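Local coordinates for diaminopimelate decarboxylase (Aquifex aeolicus, PDB 2P3E), which probably catalyses the pyridoxal-phosphate-dependent decarboxylation of meso-diaminopimelate to L-lysine, the last step of lysine biosynthesis, at residues 82-87 with 105-110. Sequence-based numbering, arbitrary orientation.
Sequences GADIVS and VYAGVG
With CG1 of Ile85 set between its backbone N and carbonyl carbon (chi1 65°) and the Tyr106 ring swung anti to its own N (chi1 -169°), the two side chains cross at about a right angle. Ile85 CD1 lies over one face of the ring, 3.9 Å above its plane and offset toward the rim, a CH-pi contact, while CG1 rests on Tyr106 CB. The ring reaches on past the strand ends: CE2 comes obliquely to within 3.4 Å of Val86 C, and OH donates to a lone pair of Gly110 O, 2.8 Å away. This bond fixes the ring's far end and ties the loop 107-110 back to its strand. A leucine in place of Tyr106 has neither hydroxyl nor ring, and would probably leave this loop freer to move and Ile85 CD1 without the flat face it packs on. Between the strands, parallel pairing is made by hydrogen bonds from Val105 N to Ala83 O, from Ile85 N to Val105 O (2.8 Å, nearly straight) and from Ala107 N to Ile85 O. On the opposite face of the sheet, Val105 CG2 meets Asp84 CB at 4.0 Å, and both side chains touch Glu279, a probable cofactor-binding residue. Helix 88-96 packs on Ile85, and Ser87, its N-cap, bonds through OG to Glu90 N and to Asn386 O of the second subunit. Strand 82-85, helix 88-96 and strand 104-106 form a beta-alpha-beta unit of the TIM barrel that houses pyridoxal phosphate in this decarboxylase family.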
loop_
_atom_site.group_PDB
_atom_site.type_symbol
_atom_site.label_atom_id
_atom_site.label_comp_id
_atom_site.label_asym_id
_atom_site.label_seq_id
_atom_site.Cartn_x
_atom_site.Cartn_y
_atom_site.Cartn_z
ATOM N N GLY B 82 -6.500 13.351 22.878
ATOM C CA GLY B 82 -5.381 13.998 22.233
ATOM C C GLY B 82 -5.058 13.272 20.935
ATOM O O GLY B 82 -5.808 12.387 20.490
ATOM N N ALA B 83 -3.958 13.669 20.317
ATOM C CA ALA B 83 -3.488 13.021 19.097
ATOM C C ALA B 83 -1.988 12.752 19.173
ATOM O O ALA B 83 -1.184 13.644 19.477
ATOM C CB ALA B 83 -3.855 13.838 17.841
ATOM N N ASP B 84 -1.635 11.494 18.951
ATOM C CA ASP B 84 -0.255 11.071 18.756
ATOM C C ASP B 84 -0.039 11.047 17.246
ATOM O O ASP B 84 -0.647 10.240 16.536
ATOM C CB ASP B 84 -0.049 9.693 19.414
ATOM C CG ASP B 84 1.168 8.916 18.869
ATOM O OD1 ASP B 84 2.212 9.502 18.578
ATOM O OD2 ASP B 84 1.056 7.679 18.721
ATOM N N ILE B 85 0.800 11.959 16.766
ATOM C CA ILE B 85 1.015 12.136 15.339
ATOM C C ILE B 85 2.430 11.771 14.931
ATOM O O ILE B 85 3.340 11.809 15.767
ATOM C CB ILE B 85 0.685 13.602 14.889
ATOM C CG1 ILE B 85 1.670 14.612 15.530
ATOM C CG2 ILE B 85 -0.797 13.922 15.218
ATOM C CD1 ILE B 85 1.683 16.025 14.901
ATOM N N VAL B 86 2.609 11.401 13.654
ATOM C CA VAL B 86 3.931 11.059 13.104
ATOM C C VAL B 86 4.247 11.798 11.788
ATOM O O VAL B 86 5.208 11.474 11.105
ATOM C CB VAL B 86 4.109 9.492 12.912
ATOM C CG1 VAL B 86 3.921 8.759 14.244
ATOM C CG2 VAL B 86 3.116 8.961 11.896
ATOM N N SER B 87 3.464 12.818 11.445
ATOM C CA SER B 87 3.691 13.547 10.191
ATOM C C SER B 87 2.936 14.869 10.232
ATOM O O SER B 87 2.056 15.072 11.077
ATOM C CB SER B 87 3.182 12.727 8.988
ATOM O OG SER B 87 1.760 12.734 8.956
ATOM N N VAL B 105 1.091 15.167 20.577
ATOM C CA VAL B 105 2.483 14.742 20.707
ATOM C C VAL B 105 2.981 14.179 19.359
ATOM O O VAL B 105 2.224 13.541 18.632
ATOM C CB VAL B 105 2.689 13.711 21.859
ATOM C CG1 VAL B 105 2.332 14.337 23.230
ATOM C CG2 VAL B 105 1.860 12.433 21.622
ATOM N N TYR B 106 4.249 14.411 19.045
ATOM C CA TYR B 106 4.747 14.132 17.705
ATOM C C TYR B 106 5.903 13.139 17.791
ATOM O O TYR B 106 6.982 13.485 18.287
ATOM C CB TYR B 106 5.184 15.446 17.029
ATOM C CG TYR B 106 5.512 15.427 15.514
ATOM C CD1 TYR B 106 5.635 16.629 14.810
ATOM C CD2 TYR B 106 5.676 14.244 14.802
ATOM C CE1 TYR B 106 5.938 16.652 13.440
ATOM C CE2 TYR B 106 5.983 14.262 13.427
ATOM C CZ TYR B 106 6.109 15.470 12.758
ATOM O OH TYR B 106 6.405 15.504 11.392
ATOM N N ALA B 107 5.674 11.918 17.310
ATOM C CA ALA B 107 6.701 10.868 17.336
ATOM C C ALA B 107 7.266 10.546 15.953
ATOM O O ALA B 107 6.919 11.167 14.960
ATOM C CB ALA B 107 6.170 9.622 17.980
ATOM N N GLY B 108 8.157 9.567 15.916
ATOM C CA GLY B 108 8.671 9.032 14.654
ATOM C C GLY B 108 9.842 9.806 14.086
ATOM O O GLY B 108 10.231 10.868 14.595
ATOM N N VAL B 109 10.410 9.240 13.027
ATOM C CA VAL B 109 11.526 9.837 12.311
ATOM C C VAL B 109 10.996 10.563 11.060
ATOM O O VAL B 109 11.794 11.041 10.232
ATOM C CB VAL B 109 12.587 8.762 11.920
ATOM C CG1 VAL B 109 13.173 8.108 13.154
ATOM C CG2 VAL B 109 11.996 7.710 10.979
ATOM N N GLY B 110 9.656 10.655 10.952
ATOM C CA GLY B 110 8.983 11.303 9.830
ATOM C C GLY B 110 8.820 12.795 10.063
ATOM O O GLY B 110 7.699 13.280 10.298
#